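Local atomic coordinates of trichothecene 3-O-acetyltransferase (Gibberella zeae, PDB entry 2RKV), a protein that transfers an acetyl group from acetyl-coenzyme A to the 3-hydroxyl of trichothecene mycotoxins such as T-2 and deoxynivalenol, as a member of the BAHD acyltransferase superfamily. Residues Y20-L25 and T151-H156; A109-N114 and T399-I404; A117-L122 and V136-L141; L16-T21 and T121-P126. All coordinates share one frame; numbering follows the deposited sequence.

Contact 1 of 4, residues Y20-L25 and T151-H156; sequences YTQISL and TVNGQH. With ZBA (12,13-Epoxytrichothec-9-ene-3,4,8,15-tetrol-4,15-diacetate-8-isovalerate), chain D.
Thr21 and Gly154 form a hydrogen-bonded antiparallel pair, and Ile23 with Val152 forms the next. Four backbone bonds form the ladder, among them Gly154 N to Thr21 O at 2.9 Å. Tyr20, Gln22 and Ser24 lie in non-hydrogen-bonded pairs with Gln155, Asn153 and Thr151, and all six side chains share one face of the sheet.

At one end of that face, Ser24 OG donates to Thr151 OG1 at 2.9 Å. Thr151 OG1 also bonds Ile116 O. Gln22 and Asn153 run side by side with their amide planes 50° apart. Arg119 O takes both Gln22 NE2 and Asn153 ND2, and Arg402 reaches Gln22 OE1. Asn153 OD1 is buried without a polar partner.

The aromatic contact is CH-pi: Gln155 CA sits over one face of the Tyr20 ring, 4.0 Å from its centroid. Tyr20 CG, anti to the carbonyl carbon (chi1 -82°), brings the ring there.

At the strand end, Thr21 OG1 lies 3.3 Å from His156 CD2. His156 NE2 meets ZBA O16, the toxin hydroxyl, at 2.7 Å in an almost straight bond (177°) within the ring plane. His156 begins the HxxxD motif, consistent with the general-base role of that histidine in BAHD relatives.

Contact 2 of 4, residues A109-N114 and T399-I404; sequences AMFDEN and TVRRPI
Ile404 N donates a hydrogen bond to Phe111 O at 2.9 Å. Pro403 CA and the CG2 methyl of Ile404 pack beside the same oxygen. A second backbone bond, from Glu113 N to Ile404 O, is weak. Together the two bonds join the segments around Asp112 and Ile404 in a single bridge.

The apolar part centres on the Phe111 ring. Arg401 CB lies over one face, 3.9 Å from the ring centroid. The CG of Arg401 follows it, reaching Phe111 CE2 at 3.7 Å. The Arg401 chain then bends at chi2 and chi3, which takes its guanidinium away from the ring to bond Tyr106 O. Thr399 CG2 touches Phe111 CZ at 4.0 Å.

Ile404 packs on the backbone before helix 113-116, with CG2 3.7 Å from Asp112 CA. Asp112 is the N-cap of that helix; its OD1 accepts from Asn114 N, which lies above the carboxylate plane.

Glu113 CG sits between the backbone N and carbonyl carbon (chi1 65°), which places it 3.3 Å from Ile404 O. The Glu113 carboxylate turns to Lys120 in a salt bridge and also takes Thr121 N. Within the segment 399-404, Arg402 NH1 bonds Pro403 O.

The contact lies at the edge strand 399-401, beside strand 20-28. Helix 98-104 packs on Phe111 through Met101, and strand 229-236 meets Arg401 and Ile404 through Phe233 and Trp231.

Contact 3 of 4, residues A117-L122 and V136-L141; sequences APRKTL and VILLQL
Pro118 packs on Leu138 and Gln140 of strand 137-144. Its CG reaches Leu138 CB at 3.6 Å, and the two side chains pass each other in opposite directions. Next to it, Pro118 CD touches Gln140 CB at 3.8 Å. Leu138 also meets the following residue, with CD1 3.8 Å from Arg119 CB. The Arg119 chain is extended from CG to NE and crosses this methyl on its way to Pro133 O, which its NH2 binds.

No direct hydrogen bond links the two segments. The amide of Gln140 reaches the chain at Ala117 and Pro118, with CG anti to the backbone N (chi1 -173°). Its OE1 lies 3.2 Å from Pro118 CA. Pro118 has no N-H to offer, and Ala117 O is a second acceptor beside OE1.

The looser side is bridged by water. One molecule donates to Ala117 O at 2.7 Å and accepts from Gln140 NE2 at 3.1 Å. Gln140 NE2 also bonds Asn142 OD1.

The contact is a loop packed on one face of a mixed sheet. Helix 113-116 ends just before Ala117. The loop touches strand 137-144 through Pro118 and Arg119, then turns away to Leu122 at the trichothecene pocket of this BAHD fold.

Contact 4 of 4, residues L16-T21 and T121-P126; sequences LLSIYT and TLPIGP. With ZBA (12,13-Epoxytrichothec-9-ene-3,4,8,15-tetrol-4,15-diacetate-8-isovalerate), chain D.
Tyr20 N donates to Thr121 O at 2.9 Å, in a nearly straight bond (168°). It joins the entry to strand 20-28 to a loop wall of the trichothecene pocket. The loop has an inverse gamma turn centred on Pro123.

The side chains divide between toxin and protein. Ile19 has CG1 anti to its carbonyl carbon (chi1 -70°), which carries CD1 to 3.5 Å from ZBA O17. Its other branch turns to the loop, where the CG2 methyls of Ile19 and Thr121 lie 4.2 Å apart. Leu122 points its CB away from the strand, but CD2 returns to meet Ile19 CG1. The same CD2 touches the isovalerate of the toxin, 3.9 Å from ZBA C48.

Thr121 packs its CG2 methyl on Tyr20 O at 3.4 Å. This carbonyl oxygen is buried and has no hydrogen-bond partner in the model. The hydroxyl of Thr121 is bound by Arg402 instead.

The outer end is a proline contact. Ser18 CB lies against Pro123 CG, while Ser18 OG bonds Gly15 O. Closest there is Pro123 CD, 3.4 Å from Ser18 O.

Overall arrangement
All four contacts reach one mixed sheet. Contact 1 pairs two of its inner strands, 20-28 and 147-155. Contact 2 joins its edge strand 399-401 to the start of helix 113-116, and contact 3 lays the loop after that helix on strand 137-144. Contact 4 continues the same loop along the entry to strand 20-28. Centres of contacts 1 and 3 are about 6 Å apart; those of contacts 2 and 4, about 16 Å. Along the chain the segments of contacts 1 and 2 alternate, so residues 399-404 return to the sheet begun near the N-terminus. Contacts 1 and 4 share Tyr20 and Thr21. The same strands and loop thus bring His156, Ile19 and Leu122 to the toxin.

Contact 1 of 4, residues Y20-L25 and T151-H156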
# COMPACT_ATOMS: atom_id res chain seq x y z
N TYR A 20 -3.97 -7.68 -5.18
CA TYR A 20 -4.68 -7.40 -3.93
C TYR A 20 -3.75 -6.82 -2.87
O TYR A 20 -2.68 -7.39 -2.60
CB TYR A 20 -5.36 -8.67 -3.40
CG TYR A 20 -6.68 -8.94 -4.06
CD1 TYR A 20 -6.75 -9.60 -5.28
CD2 TYR A 20 -7.87 -8.51 -3.47
CE1 TYR A 20 -7.98 -9.85 -5.90
CE2 TYR A 20 -9.11 -8.75 -4.07
CZ TYR A 20 -9.15 -9.41 -5.28
OH TYR A 20 -10.38 -9.63 -5.87
N THR A 21 -4.16 -5.70 -2.28
CA THR A 21 -3.45 -5.12 -1.14
C THR A 21 -3.92 -5.78 0.15
O THR A 21 -5.12 -5.78 0.43
CB THR A 21 -3.71 -3.60 -1.02
OG1 THR A 21 -3.33 -2.95 -2.24
CG2 THR A 21 -2.93 -3.00 0.16
N GLN A 22 -2.98 -6.32 0.92
CA GLN A 22 -3.30 -6.98 2.20
C GLN A 22 -2.80 -6.17 3.38
O GLN A 22 -1.74 -5.55 3.32
CB GLN A 22 -2.66 -8.37 2.28
CG GLN A 22 -2.90 -9.27 1.07
CD GLN A 22 -1.87 -10.37 0.99
OE1 GLN A 22 -0.71 -10.19 1.40
NE2 GLN A 22 -2.26 -11.51 0.43
N ILE A 23 -3.56 -6.19 4.47
CA ILE A 23 -3.09 -5.64 5.74
C ILE A 23 -3.67 -6.51 6.85
O ILE A 23 -4.81 -6.98 6.74
CB ILE A 23 -3.47 -4.13 5.91
CG1 ILE A 23 -2.77 -3.48 7.11
CG2 ILE A 23 -5.00 -3.94 5.94
CD1 ILE A 23 -1.26 -3.26 6.94
N SER A 24 -2.87 -6.76 7.89
CA SER A 24 -3.29 -7.55 9.03
C SER A 24 -3.26 -6.73 10.31
O SER A 24 -2.31 -5.97 10.55
CB SER A 24 -2.42 -8.80 9.20
OG SER A 24 -2.48 -9.62 8.04
N LEU A 25 -4.29 -6.93 11.14
CA LEU A 25 -4.40 -6.32 12.45
C LEU A 25 -4.42 -7.44 13.48
O LEU A 25 -5.20 -8.38 13.38
CB LEU A 25 -5.70 -5.48 12.53
CG LEU A 25 -5.74 -4.12 11.80
CD1 LEU A 25 -5.53 -4.23 10.30
CD2 LEU A 25 -7.05 -3.37 12.10
N THR A 151 -7.30 -10.03 8.70
CA THR A 151 -6.63 -9.63 7.47
C THR A 151 -7.66 -9.13 6.46
O THR A 151 -8.71 -9.75 6.27
CB THR A 151 -5.82 -10.79 6.86
OG1 THR A 151 -4.84 -11.23 7.81
CG2 THR A 151 -5.11 -10.35 5.55
N VAL A 152 -7.36 -7.99 5.84
CA VAL A 152 -8.25 -7.43 4.83
C VAL A 152 -7.50 -7.32 3.51
O VAL A 152 -6.41 -6.74 3.47
CB VAL A 152 -8.75 -6.03 5.23
CG1 VAL A 152 -9.75 -5.52 4.21
CG2 VAL A 152 -9.36 -6.03 6.64
N ASN A 153 -8.09 -7.89 2.46
CA ASN A 153 -7.62 -7.78 1.07
C ASN A 153 -8.51 -6.81 0.32
O ASN A 153 -9.73 -6.91 0.41
CB ASN A 153 -7.73 -9.12 0.35
CG ASN A 153 -6.60 -10.06 0.67
OD1 ASN A 153 -6.12 -10.11 1.80
ND2 ASN A 153 -6.16 -10.81 -0.33
N GLY A 154 -7.91 -5.88 -0.42
CA GLY A 154 -8.66 -4.99 -1.30
C GLY A 154 -8.17 -5.11 -2.73
O GLY A 154 -6.96 -5.06 -2.98
N GLN A 155 -9.09 -5.24 -3.68
CA GLN A 155 -8.74 -5.31 -5.10
C GLN A 155 -8.14 -3.96 -5.50
O GLN A 155 -8.81 -2.93 -5.38
CB GLN A 155 -9.98 -5.60 -5.95
CG GLN A 155 -9.68 -6.40 -7.22
CD GLN A 155 -8.67 -5.69 -8.09
OE1 GLN A 155 -7.55 -6.18 -8.30
NE2 GLN A 155 -9.04 -4.52 -8.57
N HIS A 156 -6.90 -3.93 -5.96
CA HIS A 156 -6.22 -2.66 -6.14
C HIS A 156 -6.75 -1.74 -7.23
O HIS A 156 -6.49 -0.59 -7.17
CB HIS A 156 -4.68 -2.86 -6.33
CG HIS A 156 -3.82 -1.74 -5.82
ND1 HIS A 156 -4.15 -0.41 -5.91
CD2 HIS A 156 -2.63 -1.77 -5.20
CE1 HIS A 156 -3.19 0.32 -5.39
NE2 HIS A 156 -2.25 -0.48 -4.96
O18 ZBA D . 5.49 -4.01 -8.20
C44 ZBA D . 4.41 -4.37 -8.45
C45 ZBA D . 4.00 -5.18 -9.62
C46 ZBA D . 3.75 -6.57 -9.26
C48 ZBA D . 4.92 -7.17 -8.68
C47 ZBA D . 3.43 -7.53 -10.37
O17 ZBA D . 3.39 -4.10 -7.63
C31 ZBA D . 3.61 -3.53 -6.33
C30 ZBA D . 3.70 -2.04 -6.39
C32 ZBA D . 2.51 -4.06 -5.48
C39 ZBA D . 2.53 -5.56 -5.31
C33 ZBA D . 1.61 -3.28 -4.96
C34 ZBA D . 1.58 -1.81 -5.12
O10 ZBA D . 2.18 -1.30 -3.92
C29 ZBA D . 2.37 -1.28 -6.34
C38 ZBA D . 1.57 -1.59 -7.60
O12 ZBA D . 2.43 -1.72 -8.72
C40 ZBA D . 2.09 -1.27 -9.91
C41 ZBA D . 3.18 -1.56 -10.91
O13 ZBA D . 1.13 -0.71 -10.19
C28 ZBA D . 2.57 0.28 -6.19
C37 ZBA D . 3.21 0.95 -7.42
C35 ZBA D . 3.37 0.50 -4.91
C25 ZBA D . 2.40 0.08 -3.86
C36 ZBA D . 4.77 0.77 -4.74
O11 ZBA D . 3.85 1.84 -4.75
C27 ZBA D . 1.23 0.95 -5.76
C26 ZBA D . 1.18 0.87 -4.25
O16 ZBA D . -0.00 0.31 -3.76
O14 ZBA D . 1.35 2.33 -6.12
C42 ZBA D . 0.36 3.17 -6.41
O15 ZBA D . 0.54 4.30 -6.70
C43 ZBA D . -0.92 2.53 -6.28

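Contact 2 of 4, residues A109-N114 and T399-I404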
# COMPACT_ATOMS: atom_id res chain seq x y z
N ALA A 109 7.55 -12.30 8.53
CA ALA A 109 7.55 -13.75 8.30
C ALA A 109 6.45 -14.48 9.07
O ALA A 109 6.04 -15.58 8.67
CB ALA A 109 8.93 -14.34 8.63
N MET A 110 5.97 -13.89 10.17
CA MET A 110 4.89 -14.49 10.96
C MET A 110 3.49 -14.11 10.46
O MET A 110 2.48 -14.56 11.02
CB MET A 110 5.03 -14.15 12.44
CG MET A 110 6.13 -14.96 13.15
SD MET A 110 6.28 -14.52 14.87
CE MET A 110 7.73 -15.47 15.31
N PHE A 111 3.43 -13.29 9.41
CA PHE A 111 2.18 -12.96 8.74
C PHE A 111 2.23 -13.53 7.32
O PHE A 111 2.30 -12.79 6.33
CB PHE A 111 1.95 -11.43 8.69
CG PHE A 111 1.78 -10.79 10.03
CD1 PHE A 111 0.51 -10.56 10.56
CD2 PHE A 111 2.90 -10.38 10.78
CE1 PHE A 111 0.34 -9.94 11.80
CE2 PHE A 111 2.74 -9.77 12.02
CZ PHE A 111 1.46 -9.54 12.54
N ASP A 112 2.22 -14.85 7.23
CA ASP A 112 2.35 -15.53 5.95
C ASP A 112 1.02 -15.43 5.20
O ASP A 112 0.01 -15.94 5.68
CB ASP A 112 2.74 -16.99 6.20
CG ASP A 112 3.00 -17.78 4.92
OD1 ASP A 112 2.61 -17.32 3.83
OD2 ASP A 112 3.59 -18.88 5.03
N GLU A 113 1.01 -14.78 4.04
CA GLU A 113 -0.24 -14.55 3.31
C GLU A 113 -0.95 -15.87 2.99
O GLU A 113 -2.17 -15.90 2.88
CB GLU A 113 -0.03 -13.77 2.01
CG GLU A 113 0.81 -14.52 0.97
CD GLU A 113 0.75 -13.91 -0.42
OE1 GLU A 113 0.01 -12.92 -0.63
OE2 GLU A 113 1.46 -14.43 -1.32
N ASN A 114 -0.19 -16.95 2.85
CA ASN A 114 -0.79 -18.25 2.53
C ASN A 114 -1.57 -18.84 3.70
O ASN A 114 -2.47 -19.66 3.50
CB ASN A 114 0.29 -19.21 2.02
CG ASN A 114 0.99 -18.69 0.78
OD1 ASN A 114 2.21 -18.55 0.75
ND2 ASN A 114 0.22 -18.36 -0.25
N THR A 399 -0.66 -4.63 16.93
CA THR A 399 0.17 -4.24 15.80
C THR A 399 -0.64 -4.25 14.50
O THR A 399 -1.72 -4.85 14.44
CB THR A 399 1.46 -5.11 15.64
OG1 THR A 399 2.38 -4.44 14.76
CG2 THR A 399 1.14 -6.51 15.08
N VAL A 400 -0.11 -3.57 13.49
CA VAL A 400 -0.72 -3.49 12.17
C VAL A 400 0.39 -3.73 11.17
O VAL A 400 1.29 -2.90 11.02
CB VAL A 400 -1.36 -2.10 11.91
CG1 VAL A 400 -1.98 -2.04 10.53
CG2 VAL A 400 -2.38 -1.76 13.01
N ARG A 401 0.36 -4.88 10.51
CA ARG A 401 1.47 -5.33 9.66
C ARG A 401 0.99 -5.87 8.32
O ARG A 401 -0.06 -6.51 8.23
CB ARG A 401 2.29 -6.43 10.35
CG ARG A 401 2.84 -6.09 11.73
CD ARG A 401 3.89 -4.97 11.68
NE ARG A 401 5.05 -5.29 12.52
CZ ARG A 401 5.74 -4.42 13.25
NH1 ARG A 401 5.39 -3.13 13.30
NH2 ARG A 401 6.78 -4.84 13.95
N ARG A 402 1.77 -5.61 7.27
CA ARG A 402 1.51 -6.20 5.97
C ARG A 402 2.00 -7.65 5.92
O ARG A 402 3.15 -7.93 6.29
CB ARG A 402 2.19 -5.41 4.85
CG ARG A 402 1.51 -5.66 3.53
CD ARG A 402 2.42 -5.70 2.31
NE ARG A 402 1.57 -5.85 1.12
CZ ARG A 402 0.99 -7.00 0.75
NH1 ARG A 402 1.19 -8.12 1.44
NH2 ARG A 402 0.20 -7.02 -0.32
N PRO A 403 1.13 -8.57 5.45
CA PRO A 403 1.61 -9.95 5.20
C PRO A 403 2.80 -10.06 4.25
O PRO A 403 2.94 -9.29 3.28
CB PRO A 403 0.38 -10.63 4.58
CG PRO A 403 -0.78 -9.91 5.24
CD PRO A 403 -0.31 -8.46 5.18
N ILE A 404 3.66 -11.02 4.53
CA ILE A 404 4.74 -11.37 3.61
C ILE A 404 4.17 -12.07 2.36
O ILE A 404 3.20 -12.83 2.44
CB ILE A 404 5.82 -12.26 4.31
CG1 ILE A 404 7.12 -12.27 3.52
CG2 ILE A 404 5.30 -13.68 4.59
CD1 ILE A 404 8.32 -12.77 4.32

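Contact 3 of 4, residues A117-L122 and V136-L141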
# COMPACT_ATOMS: atom_id res chain seq x y z
N ALA A 117 -4.09 -14.78 5.11
CA ALA A 117 -4.82 -13.96 4.14
C ALA A 117 -5.79 -14.81 3.30
O ALA A 117 -5.50 -15.98 3.03
CB ALA A 117 -3.86 -13.19 3.23
N PRO A 118 -6.93 -14.22 2.88
CA PRO A 118 -7.94 -14.97 2.10
C PRO A 118 -7.59 -15.14 0.62
O PRO A 118 -8.22 -15.95 -0.07
CB PRO A 118 -9.19 -14.10 2.25
CG PRO A 118 -8.67 -12.72 2.42
CD PRO A 118 -7.36 -12.84 3.16
N ARG A 119 -6.61 -14.38 0.13
CA ARG A 119 -6.18 -14.45 -1.26
C ARG A 119 -4.77 -13.89 -1.35
O ARG A 119 -4.41 -13.00 -0.59
CB ARG A 119 -7.13 -13.65 -2.16
CG ARG A 119 -6.70 -13.59 -3.63
CD ARG A 119 -7.87 -13.27 -4.53
NE ARG A 119 -7.47 -13.11 -5.93
CZ ARG A 119 -8.32 -13.14 -6.96
NH1 ARG A 119 -7.88 -12.97 -8.19
NH2 ARG A 119 -9.62 -13.35 -6.75
N LYS A 120 -3.97 -14.40 -2.29
CA LYS A 120 -2.60 -13.90 -2.46
C LYS A 120 -2.57 -12.48 -3.02
O LYS A 120 -3.52 -12.04 -3.68
CB LYS A 120 -1.80 -14.85 -3.35
CG LYS A 120 -1.48 -16.18 -2.68
CD LYS A 120 -0.82 -17.17 -3.64
CE LYS A 120 0.53 -16.67 -4.14
NZ LYS A 120 1.54 -16.63 -3.04
N THR A 121 -1.49 -11.77 -2.73
CA THR A 121 -1.25 -10.44 -3.27
C THR A 121 -1.15 -10.44 -4.80
O THR A 121 -1.76 -9.61 -5.48
CB THR A 121 0.05 -9.86 -2.68
OG1 THR A 121 -0.12 -9.65 -1.27
CG2 THR A 121 0.39 -8.53 -3.35
N LEU A 122 -0.37 -11.39 -5.32
CA LEU A 122 -0.10 -11.46 -6.75
C LEU A 122 -0.98 -12.51 -7.42
O LEU A 122 -1.46 -13.43 -6.74
CB LEU A 122 1.40 -11.76 -6.98
CG LEU A 122 2.36 -10.73 -6.36
CD1 LEU A 122 3.82 -11.19 -6.47
CD2 LEU A 122 2.18 -9.32 -6.95
N VAL A 136 -14.32 -7.29 -4.54
CA VAL A 136 -13.83 -5.96 -4.19
C VAL A 136 -13.01 -6.02 -2.90
O VAL A 136 -11.91 -5.45 -2.82
CB VAL A 136 -15.01 -4.96 -4.06
CG1 VAL A 136 -14.56 -3.68 -3.36
CG2 VAL A 136 -15.56 -4.65 -5.42
N ILE A 137 -13.56 -6.69 -1.89
CA ILE A 137 -12.84 -6.91 -0.63
C ILE A 137 -13.01 -8.33 -0.13
O ILE A 137 -14.03 -8.97 -0.39
CB ILE A 137 -13.23 -5.91 0.51
CG1 ILE A 137 -14.75 -5.83 0.70
CG2 ILE A 137 -12.61 -4.54 0.28
CD1 ILE A 137 -15.15 -5.29 2.07
N LEU A 138 -11.99 -8.84 0.55
CA LEU A 138 -12.04 -10.16 1.15
C LEU A 138 -11.46 -10.07 2.55
O LEU A 138 -10.51 -9.31 2.78
CB LEU A 138 -11.23 -11.18 0.34
CG LEU A 138 -11.73 -11.56 -1.06
CD1 LEU A 138 -10.66 -12.31 -1.82
CD2 LEU A 138 -13.00 -12.41 -0.97
N LEU A 139 -12.03 -10.83 3.49
CA LEU A 139 -11.60 -10.77 4.90
C LEU A 139 -11.24 -12.16 5.43
O LEU A 139 -11.78 -13.16 4.97
CB LEU A 139 -12.72 -10.16 5.74
CG LEU A 139 -13.04 -8.77 5.16
CD1 LEU A 139 -14.43 -8.73 4.50
CD2 LEU A 139 -12.80 -7.64 6.14
N GLN A 140 -10.33 -12.21 6.39
CA GLN A 140 -10.01 -13.45 7.08
C GLN A 140 -9.82 -13.18 8.56
O GLN A 140 -9.09 -12.26 8.95
CB GLN A 140 -8.76 -14.12 6.47
CG GLN A 140 -8.47 -15.52 7.04
CD GLN A 140 -7.76 -16.41 6.05
OE1 GLN A 140 -8.15 -16.50 4.89
NE2 GLN A 140 -6.70 -17.09 6.51
N LEU A 141 -10.53 -13.95 9.38
CA LEU A 141 -10.36 -13.93 10.83
C LEU A 141 -9.57 -15.17 11.19
O LEU A 141 -10.04 -16.27 10.97
CB LEU A 141 -11.72 -13.97 11.55
CG LEU A 141 -12.59 -12.72 11.44
CD1 LEU A 141 -13.99 -12.98 12.01
CD2 LEU A 141 -11.93 -11.53 12.14
O HOH W 1 -5.01 -18.34 4.25

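Contact 4 of 4, residues L16-T21 and T121-P126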
# COMPACT_ATOMS: atom_id res chain seq x y z
N LEU A 16 -2.54 -2.72 -11.45
CA LEU A 16 -3.44 -2.61 -10.30
C LEU A 16 -4.59 -3.61 -10.38
O LEU A 16 -5.05 -4.12 -9.36
CB LEU A 16 -3.96 -1.18 -10.17
CG LEU A 16 -2.90 -0.11 -9.95
CD1 LEU A 16 -3.57 1.22 -9.69
CD2 LEU A 16 -1.97 -0.47 -8.80
N LEU A 17 -5.04 -3.89 -11.60
CA LEU A 17 -6.16 -4.80 -11.82
C LEU A 17 -5.89 -6.27 -11.48
O LEU A 17 -6.84 -7.06 -11.37
CB LEU A 17 -6.71 -4.67 -13.25
CG LEU A 17 -7.56 -3.43 -13.57
CD1 LEU A 17 -7.92 -3.39 -15.03
CD2 LEU A 17 -8.81 -3.41 -12.70
N SER A 18 -4.62 -6.63 -11.28
CA SER A 18 -4.25 -8.03 -10.98
C SER A 18 -3.78 -8.26 -9.53
O SER A 18 -3.45 -9.39 -9.15
CB SER A 18 -3.17 -8.50 -11.96
OG SER A 18 -2.01 -7.69 -11.86
N ILE A 19 -3.78 -7.19 -8.74
CA ILE A 19 -3.16 -7.19 -7.41
C ILE A 19 -4.20 -7.01 -6.30
O ILE A 19 -5.17 -6.28 -6.48
CB ILE A 19 -2.11 -6.05 -7.30
CG1 ILE A 19 -0.88 -6.36 -8.17
CG2 ILE A 19 -1.69 -5.81 -5.85
CD1 ILE A 19 0.08 -5.18 -8.30
N TYR A 20 -3.97 -7.68 -5.18
CA TYR A 20 -4.68 -7.40 -3.93
C TYR A 20 -3.75 -6.82 -2.87
O TYR A 20 -2.68 -7.39 -2.60
CB TYR A 20 -5.36 -8.67 -3.40
CG TYR A 20 -6.68 -8.94 -4.06
CD1 TYR A 20 -6.75 -9.60 -5.28
CD2 TYR A 20 -7.87 -8.51 -3.47
CE1 TYR A 20 -7.98 -9.85 -5.90
CE2 TYR A 20 -9.11 -8.75 -4.07
CZ TYR A 20 -9.15 -9.41 -5.28
OH TYR A 20 -10.38 -9.63 -5.87
N THR A 21 -4.16 -5.70 -2.28
CA THR A 21 -3.45 -5.12 -1.14
C THR A 21 -3.92 -5.78 0.15
O THR A 21 -5.12 -5.78 0.43
CB THR A 21 -3.71 -3.60 -1.02
OG1 THR A 21 -3.33 -2.95 -2.24
CG2 THR A 21 -2.93 -3.00 0.16
N THR A 121 -1.49 -11.77 -2.73
CA THR A 121 -1.25 -10.44 -3.27
C THR A 121 -1.15 -10.44 -4.80
O THR A 121 -1.76 -9.61 -5.48
CB THR A 121 0.05 -9.86 -2.68
OG1 THR A 121 -0.12 -9.65 -1.27
CG2 THR A 121 0.39 -8.53 -3.35
N LEU A 122 -0.37 -11.39 -5.32
CA LEU A 122 -0.10 -11.46 -6.75
C LEU A 122 -0.98 -12.51 -7.42
O LEU A 122 -1.46 -13.43 -6.74
CB LEU A 122 1.40 -11.76 -6.98
CG LEU A 122 2.36 -10.73 -6.36
CD1 LEU A 122 3.82 -11.19 -6.47
CD2 LEU A 122 2.18 -9.32 -6.95
N PRO A 123 -1.20 -12.38 -8.75
CA PRO A 123 -2.00 -13.35 -9.50
C PRO A 123 -1.24 -14.65 -9.73
O PRO A 123 -0.90 -14.99 -10.87
CB PRO A 123 -2.26 -12.62 -10.83
CG PRO A 123 -1.07 -11.74 -11.00
CD PRO A 123 -0.72 -11.28 -9.60
N ILE A 124 -0.97 -15.36 -8.64
CA ILE A 124 -0.19 -16.59 -8.65
C ILE A 124 -1.03 -17.67 -7.98
O ILE A 124 -1.60 -17.44 -6.91
CB ILE A 124 1.16 -16.42 -7.88
CG1 ILE A 124 2.07 -15.42 -8.60
CG2 ILE A 124 1.86 -17.78 -7.68
CD1 ILE A 124 3.25 -14.94 -7.78
N GLY A 125 -1.11 -18.83 -8.61
CA GLY A 125 -1.77 -19.99 -8.01
C GLY A 125 -3.25 -20.10 -8.33
O GLY A 125 -3.76 -19.35 -9.17
N PRO A 126 -3.95 -21.03 -7.66
CA PRO A 126 -5.36 -21.29 -7.95
C PRO A 126 -6.24 -20.06 -7.73
O PRO A 126 -5.97 -19.25 -6.83
CB PRO A 126 -5.73 -22.39 -6.94
CG PRO A 126 -4.43 -23.02 -6.56
CD PRO A 126 -3.43 -21.90 -6.59
O18 ZBA D . 5.49 -4.01 -8.20
C44 ZBA D . 4.41 -4.37 -8.45
C45 ZBA D . 4.00 -5.18 -9.62
C46 ZBA D . 3.75 -6.57 -9.26
C48 ZBA D . 4.92 -7.17 -8.68
C47 ZBA D . 3.43 -7.53 -10.37
O17 ZBA D . 3.39 -4.10 -7.63
C31 ZBA D . 3.61 -3.53 -6.33
C30 ZBA D . 3.70 -2.04 -6.39
C32 ZBA D . 2.51 -4.06 -5.48
C39 ZBA D . 2.53 -5.56 -5.31
C33 ZBA D . 1.61 -3.28 -4.96
C34 ZBA D . 1.58 -1.81 -5.12
O10 ZBA D . 2.18 -1.30 -3.92
C29 ZBA D . 2.37 -1.28 -6.34
C38 ZBA D . 1.57 -1.59 -7.60
O12 ZBA D . 2.43 -1.72 -8.72
C40 ZBA D . 2.09 -1.27 -9.91
C41 ZBA D . 3.18 -1.56 -10.91
O13 ZBA D . 1.13 -0.71 -10.19
C28 ZBA D . 2.57 0.28 -6.19
C37 ZBA D . 3.21 0.95 -7.42
C35 ZBA D . 3.37 0.50 -4.91
C25 ZBA D . 2.40 0.08 -3.86
C36 ZBA D . 4.77 0.77 -4.74
O11 ZBA D . 3.85 1.84 -4.75
C27 ZBA D . 1.23 0.95 -5.76
C26 ZBA D . 1.18 0.87 -4.25
O16 ZBA D . -0.00 0.31 -3.76
O14 ZBA D . 1.35 2.33 -6.12
C42 ZBA D . 0.36 3.17 -6.41
O15 ZBA D . 0.54 4.30 -6.70
C43 ZBA D . -0.92 2.53 -6.28